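Local coordinates for protein benzoylformate Decarboxylase (PDB 4K9Q) that probably decarboxylates benzoylformate to benzaldehyde and carbon dioxide, using thiamine diphosphate held with a magnesium ion, at residues A48-I53 and V67-G72; G80-A85 and P121-S126; I113-M118 and P153-L158; V368-C373 and P405-L410. All coordinates share one frame; numbering follows the deposited sequence. Where two conformers were deposited one is given.

Interaction 1: residues A48-I53 and V67-G72. With TPP (thiamine diphosphate), chain D.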
loop_
_atom_site.group_PDB
_atom_site.type_symbol
_atom_site.label_atom_id
_atom_site.label_comp_id
_atom_site.label_asym_id
_atom_site.label_seq_id
_atom_site.Cartn_x
_atom_site.Cartn_y
_atom_site.Cartn_z
ATOM N N ALA A 48 6.560 -22.255 -0.117
ATOM C CA ALA A 48 7.900 -21.751 -0.392
ATOM C C ALA A 48 8.545 -22.647 -1.453
ATOM O O ALA A 48 9.191 -22.156 -2.383
ATOM C CB ALA A 48 8.749 -21.712 0.882
ATOM N N SER A 49 8.361 -23.964 -1.323
ATOM C CA SER A 49 8.928 -24.886 -2.309
ATOM C C SER A 49 8.246 -24.720 -3.668
ATOM O O SER A 49 8.907 -24.768 -4.702
ATOM C CB SER A 49 8.845 -26.338 -1.832
ATOM O OG SER A 49 9.836 -26.594 -0.840
ATOM N N VAL A 50 6.929 -24.527 -3.664
ATOM C CA VAL A 50 6.186 -24.313 -4.909
ATOM C C VAL A 50 6.809 -23.184 -5.740
ATOM O O VAL A 50 7.123 -23.356 -6.921
ATOM C CB VAL A 50 4.718 -23.968 -4.626
ATOM C CG1 VAL A 50 4.017 -23.537 -5.914
ATOM C CG2 VAL A 50 3.995 -25.172 -3.982
ATOM N N VAL A 51 7.006 -22.034 -5.106
ATOM C CA VAL A 51 7.538 -20.871 -5.806
ATOM C C VAL A 51 8.986 -21.106 -6.253
ATOM O O VAL A 51 9.345 -20.803 -7.392
ATOM C CB VAL A 51 7.415 -19.610 -4.943
ATOM C CG1 VAL A 51 8.175 -18.430 -5.579
ATOM C CG2 VAL A 51 5.939 -19.255 -4.778
ATOM N N ALA A 52 9.812 -21.661 -5.373
ATOM C CA ALA A 52 11.219 -21.877 -5.732
ATOM C C ALA A 52 11.414 -22.912 -6.858
ATOM O O ALA A 52 12.282 -22.754 -7.709
ATOM C CB ALA A 52 12.047 -22.236 -4.492
ATOM N N ILE A 53 10.616 -23.973 -6.848
ATOM C CA ILE A 53 10.637 -24.959 -7.934
ATOM C C ILE A 53 10.292 -24.266 -9.259
ATOM O O ILE A 53 10.982 -24.434 -10.278
ATOM C CB ILE A 53 9.651 -26.102 -7.641
ATOM C CG1 ILE A 53 10.157 -26.932 -6.456
ATOM C CG2 ILE A 53 9.471 -27.001 -8.868
ATOM C CD1 ILE A 53 9.123 -27.944 -5.941
ATOM N N VAL A 67 2.574 -20.523 -11.014
ATOM C CA VAL A 67 2.452 -20.983 -9.642
ATOM C C VAL A 67 0.959 -20.914 -9.302
ATOM O O VAL A 67 0.298 -19.926 -9.597
ATOM C CB VAL A 67 3.273 -20.077 -8.687
ATOM C CG1 VAL A 67 2.847 -20.274 -7.230
ATOM C CG2 VAL A 67 4.769 -20.347 -8.856
ATOM N N ASN A 68 0.414 -21.972 -8.715
ATOM C CA ASN A 68 -0.989 -21.967 -8.304
ATOM C C ASN A 68 -1.047 -22.353 -6.834
ATOM O O ASN A 68 -0.750 -23.496 -6.474
ATOM C CB ASN A 68 -1.809 -22.937 -9.161
ATOM C CG ASN A 68 -3.306 -22.845 -8.892
ATOM O OD1 ASN A 68 -3.954 -23.857 -8.607
ATOM N ND2 ASN A 68 -3.866 -21.640 -8.997
ATOM N N ILE A 69 -1.400 -21.391 -5.986
ATOM C CA ILE A 69 -1.436 -21.628 -4.551
ATOM C C ILE A 69 -2.749 -21.164 -3.936
ATOM O O ILE A 69 -3.590 -20.560 -4.613
ATOM C CB ILE A 69 -0.216 -21.008 -3.847
ATOM C CG1 ILE A 69 -0.164 -19.491 -4.076
ATOM C CG2 ILE A 69 1.077 -21.681 -4.328
ATOM C CD1 ILE A 69 1.155 -18.867 -3.611
ATOM N N HIS A 70 -2.923 -21.459 -2.654
ATOM C CA HIS A 70 -4.241 -21.390 -2.042
ATOM C C HIS A 70 -4.468 -20.088 -1.291
ATOM O O HIS A 70 -4.069 -19.955 -0.140
ATOM C CB HIS A 70 -4.434 -22.558 -1.081
ATOM C CG HIS A 70 -5.762 -22.556 -0.387
ATOM N ND1 HIS A 70 -6.961 -22.567 -1.069
ATOM C CD2 HIS A 70 -6.076 -22.553 0.930
ATOM C CE1 HIS A 70 -7.957 -22.578 -0.200
ATOM N NE2 HIS A 70 -7.446 -22.580 1.020
ATOM N N THR A 71 -5.146 -19.154 -1.950
ATOM C CA THR A 71 -5.574 -17.896 -1.342
ATOM C C THR A 71 -4.474 -17.207 -0.499
ATOM O O THR A 71 -3.287 -17.292 -0.837
ATOM C CB THR A 71 -6.956 -18.072 -0.636
ATOM O OG1 THR A 71 -7.461 -16.802 -0.196
ATOM C CG2 THR A 71 -6.895 -19.061 0.540
ATOM N N GLY A 72 -4.853 -16.478 0.544
ATOM C CA GLY A 72 -3.886 -15.711 1.320
ATOM C C GLY A 72 -2.961 -16.598 2.132
ATOM O O GLY A 72 -1.807 -16.244 2.385
HETATM N "N1'" TPP D . -2.080 -24.516 1.842
HETATM C "C2'" TPP D . -2.256 -23.833 3.036
HETATM C CM2 TPP D . -1.122 -23.063 3.643
HETATM N "N3'" TPP D . -3.480 -23.833 3.678
HETATM C "C4'" TPP D . -4.535 -24.523 3.136
HETATM N "N4'" TPP D . -5.716 -24.507 3.752
HETATM C "C5'" TPP D . -4.359 -25.244 1.954
HETATM C "C6'" TPP D . -3.133 -25.229 1.291
HETATM C "C7'" TPP D . -5.518 -26.000 1.358
HETATM N N3 TPP D . -5.947 -27.206 2.053
HETATM C C2 TPP D . -7.051 -27.284 2.887
HETATM S S1 TPP D . -7.315 -28.751 3.496
HETATM C C5 TPP D . -6.035 -29.349 2.711
HETATM C C4 TPP D . -5.352 -28.421 1.931
HETATM C CM4 TPP D . -4.126 -28.701 1.098
HETATM C C6 TPP D . -5.772 -30.818 2.889
HETATM C C7 TPP D . -5.459 -31.255 4.311
HETATM O O7 TPP D . -5.001 -32.582 4.189
HETATM P PA TPP D . -4.635 -33.469 5.480
HETATM O O1A TPP D . -3.884 -32.614 6.459
HETATM O O2A TPP D . -3.836 -34.666 5.075
HETATM O O3A TPP D . -6.059 -33.773 6.162
HETATM P PB TPP D . -7.224 -34.755 5.648
HETATM O O1B TPP D . -8.202 -33.897 4.912
HETATM O O2B TPP D . -7.847 -35.344 6.894
HETATM O O3B TPP D . -6.684 -35.804 4.731
#
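V67, on a central strand of the N-terminal thiamine diphosphate-binding domain, sends its CB toward V50 and V51 of helix 47-61. From that CB the side chain forks. CG1, anti to the backbone N (chi1 163°), enters the angle between the two helix valines, 3.7 Å from V50 CG1 and 4.1 Å from V51 CG2. The other branch, CG2, comes to 4.2 Å from V51 CA and so rests against the helix backbone itself. V50 CG1 is shared, because it also meets I69 CG2 at 3.8 Å, two residues further along the same face of the strand. V67 and I69 suit a strand, which readily accepts branching at CB, while the compact methyls of V50 and V51 let helix and sheet approach closely.

The helix and the short strand segment run nearly antiparallel, 169° between their directions with 8.7 Å between axes. This is the packing of a beta-alpha-beta crossover, in which helix 47-61 links strands 40-43 and 66-69; V50 also touches V21 on the intervening strand 19-22. One residue after I69, H70 reaches the cofactor. Its CD2 lies 3.3 Å from C4' of the thiamine diphosphate pyrimidine, C7' sits over one face of the imidazole, and T71 CG2 lies 3.5 Å above the opposite face. H70 ND1 is hydrogen-bonded to E28, while the cofactor is also bonded to the second subunit, through S375 and G430 among others. No hydrogen bond joins helix and strand segments; their contact is buried methyl packing, while H70 lays its ring against the cofactor's pyrimidine and C7'.

Interaction 2: residues G80-A85 and P121-S126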
loop_
_atom_site.group_PDB
_atom_site.type_symbol
_atom_site.label_atom_id
_atom_site.label_comp_id
_atom_site.label_asym_id
_atom_site.label_seq_id
_atom_site.Cartn_x
_atom_site.Cartn_y
_atom_site.Cartn_z
ATOM N N GLY A 80 8.580 -15.339 1.133
ATOM C CA GLY A 80 10.035 -15.289 1.162
ATOM C C GLY A 80 10.616 -15.700 -0.188
ATOM O O GLY A 80 11.493 -15.038 -0.745
ATOM N N CYS A 81 10.121 -16.797 -0.737
ATOM C CA CYS A 81 10.588 -17.209 -2.048
ATOM C C CYS A 81 10.102 -16.277 -3.167
ATOM O O CYS A 81 10.751 -16.164 -4.193
ATOM C CB CYS A 81 10.257 -18.677 -2.311
ATOM S SG CYS A 81 11.409 -19.745 -1.399
ATOM N N LEU A 82 8.988 -15.588 -2.958
ATOM C CA LEU A 82 8.533 -14.625 -3.953
ATOM C C LEU A 82 9.477 -13.409 -3.978
ATOM O O LEU A 82 9.864 -12.940 -5.039
ATOM C CB LEU A 82 7.087 -14.214 -3.680
ATOM C CG LEU A 82 6.504 -13.209 -4.676
ATOM C CD1 LEU A 82 6.692 -13.694 -6.102
ATOM C CD2 LEU A 82 5.021 -13.001 -4.372
ATOM N N LEU A 83 9.864 -12.917 -2.800
ATOM C CA LEU A 83 10.890 -11.883 -2.715
ATOM C C LEU A 83 12.103 -12.329 -3.533
ATOM O O LEU A 83 12.650 -11.573 -4.335
ATOM C CB LEU A 83 11.271 -11.640 -1.244
ATOM C CG LEU A 83 12.310 -10.586 -0.846
ATOM C CD1 LEU A 83 12.194 -10.259 0.639
ATOM C CD2 LEU A 83 13.724 -11.060 -1.157
ATOM N N THR A 84 12.515 -13.579 -3.358
ATOM C CA THR A 84 13.696 -14.067 -4.054
ATOM C C THR A 84 13.481 -14.141 -5.575
ATOM O O THR A 84 14.359 -13.755 -6.352
ATOM C CB THR A 84 14.139 -15.410 -3.476
ATOM O OG1 THR A 84 14.481 -15.223 -2.092
ATOM C CG2 THR A 84 15.335 -15.972 -4.249
ATOM N N ALA A 85 12.310 -14.609 -6.001
ATOM C CA ALA A 85 11.996 -14.625 -7.439
ATOM C C ALA A 85 12.062 -13.211 -8.031
ATOM O O ALA A 85 12.545 -13.008 -9.146
ATOM C CB ALA A 85 10.623 -15.233 -7.679
ATOM N N PRO A 121 5.915 -5.471 -1.481
ATOM C CA PRO A 121 6.426 -4.813 -2.690
ATOM C C PRO A 121 7.177 -5.763 -3.622
ATOM O O PRO A 121 8.115 -5.326 -4.291
ATOM C CB PRO A 121 7.429 -3.814 -2.108
ATOM C CG PRO A 121 8.016 -4.575 -0.938
ATOM C CD PRO A 121 6.867 -5.369 -0.359
ATOM N N TRP A 122 6.786 -7.030 -3.670
ATOM C CA TRP A 122 7.609 -8.027 -4.350
ATOM C C TRP A 122 7.026 -8.620 -5.630
ATOM O O TRP A 122 7.346 -9.748 -6.001
ATOM C CB TRP A 122 8.009 -9.121 -3.366
ATOM C CG TRP A 122 8.781 -8.550 -2.210
ATOM C CD1 TRP A 122 8.363 -8.427 -0.916
ATOM C CD2 TRP A 122 10.098 -7.991 -2.263
ATOM N NE1 TRP A 122 9.350 -7.844 -0.154
ATOM C CE2 TRP A 122 10.423 -7.562 -0.960
ATOM C CE3 TRP A 122 11.032 -7.812 -3.289
ATOM C CZ2 TRP A 122 11.656 -6.980 -0.647
ATOM C CZ3 TRP A 122 12.253 -7.225 -2.983
ATOM C CH2 TRP A 122 12.554 -6.824 -1.671
ATOM N N VAL A 123 6.198 -7.836 -6.317
ATOM C CA VAL A 123 5.720 -8.196 -7.651
ATOM C C VAL A 123 5.716 -6.964 -8.558
ATOM O O VAL A 123 5.633 -5.828 -8.089
ATOM C CB VAL A 123 4.312 -8.836 -7.626
ATOM C CG1 VAL A 123 4.373 -10.220 -6.998
ATOM C CG2 VAL A 123 3.316 -7.956 -6.875
ATOM N N LYS A 124 5.809 -7.195 -9.861
ATOM C CA LYS A 124 5.753 -6.093 -10.823
ATOM C C LYS A 124 4.327 -5.563 -10.995
ATOM O O LYS A 124 4.119 -4.409 -11.403
ATOM C CB LYS A 124 6.309 -6.540 -12.175
ATOM C CG LYS A 124 7.797 -6.877 -12.146
ATOM C CD LYS A 124 8.296 -7.246 -13.530
ATOM C CE LYS A 124 8.200 -6.067 -14.503
ATOM N NZ LYS A 124 8.839 -6.400 -15.804
ATOM N N TRP A 125 3.358 -6.409 -10.665
ATOM C CA TRP A 125 1.948 -6.116 -10.862
ATOM C C TRP A 125 1.150 -7.109 -10.033
ATOM O O TRP A 125 1.518 -8.283 -9.936
ATOM C CB TRP A 125 1.576 -6.257 -12.339
ATOM C CG TRP A 125 0.136 -5.888 -12.679
ATOM C CD1 TRP A 125 -0.513 -4.723 -12.381
ATOM C CD2 TRP A 125 -0.799 -6.690 -13.417
ATOM N NE1 TRP A 125 -1.803 -4.759 -12.873
ATOM C CE2 TRP A 125 -2.000 -5.950 -13.517
ATOM C CE3 TRP A 125 -0.740 -7.965 -13.990
ATOM C CZ2 TRP A 125 -3.135 -6.447 -14.163
ATOM C CZ3 TRP A 125 -1.861 -8.453 -14.639
ATOM C CH2 TRP A 125 -3.044 -7.693 -14.723
ATOM N N SER A 126 0.064 -6.632 -9.439
ATOM C CA SER A 126 -0.835 -7.500 -8.687
ATOM C C SER A 126 -2.266 -7.080 -8.984
ATOM O O SER A 126 -2.596 -5.892 -9.023
ATOM C CB SER A 126 -0.539 -7.426 -7.187
ATOM O OG SER A 126 -0.676 -6.102 -6.716
#
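A backbone hydrogen bond of 2.8 Å from A85 N to C81 O closes the helical turn that carries L82 and L83 to the loop residues W122 and V123. L83 lies side by side with the W122 indole. Its CG stands 3.5 Å from the centroid of the six-membered ring and only 9° off the ring normal, a CH-pi contact over the face. CD1 continues along the same face to 3.6 Å from W122 CZ2. The torsion that sets CG anti to the backbone N (chi1 -179°) carries it over the six-membered ring and CD1 on toward CZ2. P121 CG lies 3.6 Å above the opposite face, offset toward the rim; the peptide bond before P121 is cis. M118 of the second subunit also packs on W122, and G72 of that subunit on L83, which places the contact at a subunit interface, the L83 side chain about 9 Å from a bound thiamine diphosphate.

L82 takes the other flank, its CD2 meeting V123 CG1 at 3.9 Å and its CG lying 3.8 Å from W122 O. That carbonyl oxygen is buried with no polar partner in the model. Helix 79-88 is thereby joined to the loop that leads into strand 126-127, outermost in this chain's sheet. Dispersion and the CH-pi contact hold the two together, probably at some desolvation cost for W122 O.

Interaction 3: residues I113-M118 and P153-L158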
loop_
_atom_site.group_PDB
_atom_site.type_symbol
_atom_site.label_atom_id
_atom_site.label_comp_id
_atom_site.label_asym_id
_atom_site.label_seq_id
_atom_site.Cartn_x
_atom_site.Cartn_y
_atom_site.Cartn_z
ATOM N N ILE A 113 -8.001 -11.222 1.757
ATOM C CA ILE A 113 -8.489 -9.856 1.960
ATOM C C ILE A 113 -7.476 -8.840 1.434
ATOM O O ILE A 113 -6.289 -8.955 1.728
ATOM C CB ILE A 113 -8.813 -9.617 3.448
ATOM C CG1 ILE A 113 -9.910 -10.586 3.906
ATOM C CG2 ILE A 113 -9.224 -8.165 3.688
ATOM C CD1 ILE A 113 -10.088 -10.682 5.412
ATOM N N GLU A 114 -7.942 -7.859 0.654
ATOM C CA GLU A 114 -7.036 -6.933 -0.034
ATOM C C GLU A 114 -5.907 -7.701 -0.716
ATOM O O GLU A 114 -4.725 -7.377 -0.549
ATOM C CB GLU A 114 -6.439 -5.897 0.928
ATOM C CG GLU A 114 -7.416 -4.871 1.432
ATOM C CD GLU A 114 -6.796 -3.477 1.601
ATOM O OE1 GLU A 114 -5.566 -3.357 1.837
ATOM O OE2 GLU A 114 -7.554 -2.488 1.493
ATOM N N ALA A 115 -6.278 -8.707 -1.500
ATOM C CA ALA A 115 -5.306 -9.594 -2.122
ATOM C C ALA A 115 -4.206 -8.859 -2.874
ATOM O O ALA A 115 -3.049 -9.265 -2.824
ATOM C CB ALA A 115 -6.001 -10.592 -3.039
ATOM N N ILE A 116 -4.541 -7.780 -3.576
ATOM C CA ILE A 116 -3.519 -7.149 -4.409
ATOM C C ILE A 116 -2.396 -6.533 -3.584
ATOM O O ILE A 116 -1.291 -6.315 -4.093
ATOM C CB ILE A 116 -4.089 -6.093 -5.377
ATOM C CG1 ILE A 116 -4.667 -4.902 -4.606
ATOM C CG2 ILE A 116 -5.131 -6.727 -6.300
ATOM C CD1 ILE A 116 -5.058 -3.705 -5.487
ATOM N N ASN A 117 -2.672 -6.237 -2.320
ATOM C CA ASN A 117 -1.654 -5.623 -1.478
ATOM C C ASN A 117 -0.745 -6.595 -0.750
ATOM O O ASN A 117 0.356 -6.227 -0.354
ATOM C CB ASN A 117 -2.276 -4.625 -0.506
ATOM C CG ASN A 117 -2.731 -3.362 -1.210
ATOM O OD1 ASN A 117 -2.174 -3.008 -2.244
ATOM N ND2 ASN A 117 -3.743 -2.688 -0.667
ATOM N N MET A 118 -1.190 -7.838 -0.598
ATOM C CA MET A 118 -0.378 -8.814 0.127
ATOM C C MET A 118 1.039 -9.041 -0.440
ATOM O O MET A 118 2.005 -8.996 0.312
ATOM C CB MET A 118 -1.124 -10.140 0.291
ATOM C CG MET A 118 -0.417 -11.062 1.279
ATOM S SD MET A 118 -1.351 -12.523 1.695
ATOM C CE MET A 118 -0.254 -13.240 2.938
ATOM N N PRO A 153 8.249 -11.346 -11.266
ATOM C CA PRO A 153 6.979 -12.028 -11.008
ATOM C C PRO A 153 5.792 -11.079 -10.916
ATOM O O PRO A 153 5.935 -9.904 -10.565
ATOM C CB PRO A 153 7.218 -12.711 -9.651
ATOM C CG PRO A 153 8.207 -11.831 -8.972
ATOM C CD PRO A 153 9.117 -11.317 -10.071
ATOM N N VAL A 154 4.622 -11.611 -11.240
ATOM C CA VAL A 154 3.359 -10.886 -11.133
ATOM C C VAL A 154 2.351 -11.766 -10.386
ATOM O O VAL A 154 2.546 -12.982 -10.258
ATOM C CB VAL A 154 2.799 -10.525 -12.520
ATOM C CG1 VAL A 154 3.745 -9.590 -13.258
ATOM C CG2 VAL A 154 2.578 -11.789 -13.338
ATOM N N PHE A 155 1.280 -11.153 -9.879
ATOM C CA PHE A 155 0.317 -11.888 -9.062
ATOM C C PHE A 155 -1.114 -11.652 -9.525
ATOM O O PHE A 155 -1.537 -10.501 -9.688
ATOM C CB PHE A 155 0.438 -11.490 -7.587
ATOM C CG PHE A 155 -0.643 -12.076 -6.717
ATOM C CD1 PHE A 155 -0.662 -13.439 -6.447
ATOM C CD2 PHE A 155 -1.650 -11.280 -6.190
ATOM C CE1 PHE A 155 -1.658 -13.999 -5.649
ATOM C CE2 PHE A 155 -2.651 -11.841 -5.383
ATOM C CZ PHE A 155 -2.658 -13.202 -5.129
ATOM N N LEU A 156 -1.852 -12.747 -9.735
ATOM C CA LEU A 156 -3.292 -12.682 -10.016
ATOM C C LEU A 156 -4.080 -13.413 -8.934
ATOM O O LEU A 156 -3.758 -14.558 -8.592
ATOM C CB LEU A 156 -3.613 -13.340 -11.363
ATOM C CG LEU A 156 -3.015 -12.717 -12.624
ATOM C CD1 LEU A 156 -3.382 -13.564 -13.835
ATOM C CD2 LEU A 156 -3.514 -11.289 -12.784
ATOM N N SER A 157 -5.108 -12.752 -8.414
ATOM C CA SER A 157 -6.051 -13.325 -7.473
ATOM C C SER A 157 -7.316 -13.658 -8.251
ATOM O O SER A 157 -7.927 -12.772 -8.855
ATOM C CB SER A 157 -6.353 -12.299 -6.377
ATOM O OG SER A 157 -7.371 -12.760 -5.513
ATOM N N LEU A 158 -7.719 -14.926 -8.225
ATOM C CA LEU A 158 -8.731 -15.443 -9.142
ATOM C C LEU A 158 -9.915 -16.097 -8.413
ATOM O O LEU A 158 -9.825 -17.231 -7.956
ATOM C CB LEU A 158 -8.061 -16.426 -10.118
ATOM C CG LEU A 158 -6.924 -15.761 -10.926
ATOM C CD1 LEU A 158 -5.981 -16.763 -11.509
ATOM C CD2 LEU A 158 -7.478 -14.846 -12.006
#
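A115 lays its methyl over the S157 side chain, CB standing 3.6 Å from S157 OG and 3.8 Å from S157 CB. The strand 154-159 that carries S157 belongs to the six-stranded parallel sheet of the N-terminal thiamine diphosphate-binding domain, and the loop 113-118 crosses the face of that sheet. Alanine suits the place because its short side chain lets the loop backbone come close, with 6.6 Å between the CA atoms of A115 and S157. The serine hydroxyl, anti to its backbone N (chi1 174°), finds its polar partner elsewhere: OG is hydrogen-bonded to E128.

Two residues back on the same strand face, F155 offers its ring to this alanine. CE2 approaches A115 O at 3.7 Å, the carbonyl meeting the ring obliquely, and S157 N lies above one ring face toward the rim. Other chains also meet the loop: W122 of the second subunit packs on I113 and M118, and K120 of the third subunit makes a salt bridge to E114 OE2. N117 ND2, bonded also to N117 OD1 of the third subunit, gives E114 OE1 a 3.2 Å hydrogen bond in its own amide plane, meeting the oxygen from above the carboxylate plane.

Interaction 4: residues V368-C373 and P405-L410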
loop_
_atom_site.group_PDB
_atom_site.type_symbol
_atom_site.label_atom_id
_atom_site.label_comp_id
_atom_site.label_asym_id
_atom_site.label_seq_id
_atom_site.Cartn_x
_atom_site.Cartn_y
_atom_site.Cartn_z
ATOM N N VAL A 368 24.867 -29.455 -13.328
ATOM C CA VAL A 368 24.366 -28.170 -12.852
ATOM C C VAL A 368 24.769 -28.112 -11.387
ATOM O O VAL A 368 24.638 -29.106 -10.677
ATOM C CB VAL A 368 22.844 -28.073 -12.997
ATOM C CG1 VAL A 368 22.319 -26.819 -12.302
ATOM C CG2 VAL A 368 22.451 -28.065 -14.482
ATOM N N LEU A 369 25.305 -26.974 -10.947
ATOM C CA LEU A 369 25.758 -26.826 -9.567
ATOM C C LEU A 369 24.928 -25.749 -8.883
ATOM O O LEU A 369 24.825 -24.632 -9.387
ATOM C CB LEU A 369 27.239 -26.434 -9.521
ATOM C CG LEU A 369 27.797 -26.333 -8.097
ATOM C CD1 LEU A 369 27.854 -27.698 -7.468
ATOM C CD2 LEU A 369 29.189 -25.699 -8.104
ATOM N N VAL A 370 24.334 -26.095 -7.745
ATOM C CA VAL A 370 23.526 -25.163 -6.955
ATOM C C VAL A 370 24.133 -25.082 -5.558
ATOM O O VAL A 370 24.666 -26.070 -5.062
ATOM C CB VAL A 370 22.082 -25.678 -6.865
ATOM C CG1 VAL A 370 21.221 -24.754 -6.001
ATOM C CG2 VAL A 370 21.483 -25.801 -8.273
ATOM N N GLU A 371 24.095 -23.914 -4.928
ATOM C CA GLU A 371 24.715 -23.780 -3.611
ATOM C C GLU A 371 23.885 -22.944 -2.637
ATOM O O GLU A 371 23.378 -21.874 -2.980
ATOM C CB GLU A 371 26.145 -23.229 -3.734
ATOM C CG GLU A 371 26.792 -22.764 -2.424
ATOM C CD GLU A 371 26.378 -21.352 -2.024
ATOM O OE1 GLU A 371 26.021 -21.157 -0.843
ATOM O OE2 GLU A 371 26.401 -20.422 -2.881
ATOM N N GLU A 372 23.743 -23.461 -1.424
ATOM C CA GLU A 372 23.165 -22.723 -0.304
ATOM C C GLU A 372 23.803 -23.282 0.958
ATOM O O GLU A 372 23.163 -23.979 1.743
ATOM C CB GLU A 372 21.641 -22.868 -0.266
ATOM C CG GLU A 372 20.946 -21.911 0.710
ATOM C CD GLU A 372 19.435 -21.973 0.610
ATOM O OE1 GLU A 372 18.866 -21.525 -0.415
ATOM O OE2 GLU A 372 18.807 -22.483 1.553
ATOM N N CYS A 373 25.088 -22.988 1.112
ATOM C CA CYS A 373 25.876 -23.421 2.261
ATOM C C CYS A 373 26.797 -22.250 2.543
ATOM O O CYS A 373 27.945 -22.217 2.091
ATOM C CB CYS A 373 26.678 -24.673 1.911
ATOM S SG CYS A 373 27.435 -25.440 3.356
ATOM N N PRO A 405 14.535 -26.423 -3.092
ATOM C CA PRO A 405 13.500 -26.608 -4.117
ATOM C C PRO A 405 13.891 -26.071 -5.506
ATOM O O PRO A 405 13.485 -26.655 -6.519
ATOM C CB PRO A 405 12.275 -25.884 -3.534
ATOM C CG PRO A 405 12.831 -24.948 -2.489
ATOM C CD PRO A 405 14.070 -25.606 -1.953
ATOM N N ALA A 406 14.683 -25.008 -5.582
ATOM C CA ALA A 406 15.048 -24.497 -6.907
ATOM C C ALA A 406 15.822 -25.551 -7.709
ATOM O O ALA A 406 15.665 -25.651 -8.937
ATOM C CB ALA A 406 15.841 -23.194 -6.811
ATOM N N ALA A 407 16.634 -26.344 -7.010
ATOM C CA ALA A 407 17.370 -27.441 -7.630
ATOM C C ALA A 407 16.428 -28.409 -8.332
ATOM O O ALA A 407 16.725 -28.884 -9.431
ATOM C CB ALA A 407 18.202 -28.183 -6.592
ATOM N N VAL A 408 15.302 -28.709 -7.689
ATOM C CA VAL A 408 14.299 -29.578 -8.300
ATOM C C VAL A 408 13.765 -28.939 -9.577
ATOM O O VAL A 408 13.565 -29.616 -10.580
ATOM C CB VAL A 408 13.135 -29.908 -7.332
ATOM C CG1 VAL A 408 12.025 -30.653 -8.064
ATOM C CG2 VAL A 408 13.637 -30.728 -6.139
ATOM N N GLY A 409 13.527 -27.632 -9.539
ATOM C CA GLY A 409 13.032 -26.940 -10.716
ATOM C C GLY A 409 14.050 -26.947 -11.848
ATOM O O GLY A 409 13.691 -27.123 -13.017
ATOM N N LEU A 410 15.323 -26.744 -11.507
ATOM C CA LEU A 410 16.404 -26.784 -12.492
ATOM C C LEU A 410 16.482 -28.182 -13.111
ATOM O O LEU A 410 16.650 -28.324 -14.325
ATOM C CB LEU A 410 17.752 -26.386 -11.856
ATOM C CG LEU A 410 17.858 -24.884 -11.521
ATOM C CD1 LEU A 410 18.975 -24.589 -10.513
ATOM C CD2 LEU A 410 18.026 -24.057 -12.804
#
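V370, which packs on L410 of helix 403-417, is followed along its strand by the flat group of note, the carboxylate of E371. Its OE1 accepts a hydrogen bond of 2.8 Å from C373 N, entering on the anti side and only 16° out of the carboxylate plane. This fixes the turn of the chain as it leaves the strand for C373, a residue that binds thiamine diphosphate.

Against helix 403-417 the contact is aliphatic. V370 CG2, anti to the carbonyl carbon, reaches 3.6 Å from L410 CD1 and 4.4 Å from A407 CB. L410 CD1 also lies 4.4 Å from V368 CG1, so one leucine methyl bridges two valines on one face of the strand. Alanine gives the helix a low spot under V370, and leucine a longer arm a turn further on. Helix and strand segments run at 167°, nearly antiparallel, in a beta-alpha-beta crossover from strand 392-393 to 423-428, packed over strand 368-372 between them. E372 OE1 and OE2 are hydrogen-bonded to D403 N and G401 N. The chemistry implies that methyls seat the helix, the E372 carboxylate tethers its start, and that of E371 holds the chain at C373.

Overall arrangement
Interactions 1, 2 and 3 form one connected cluster in the N-terminal part of the chain, with centres 11 to 13 Å apart. V51 CG1 packs on C81 O at 3.7 Å, joining interactions 1 and 2; K124 N and P153 O, 2.8 Å apart, probably hydrogen-bond interaction 2 to interaction 3. Interaction 4, in the C-terminal domain, meets interaction 1 where I53 CG1 lies 3.3 Å from P405 O, but its centre is 28 Å from that of interaction 3. H70 and C373 touch different cofactors: H70 reaches the one bound largely by the second subunit. The sheets of the N- and C-terminal cofactor-binding domains share the strand order 2-1-3-4-6-5, as expected of two related domains.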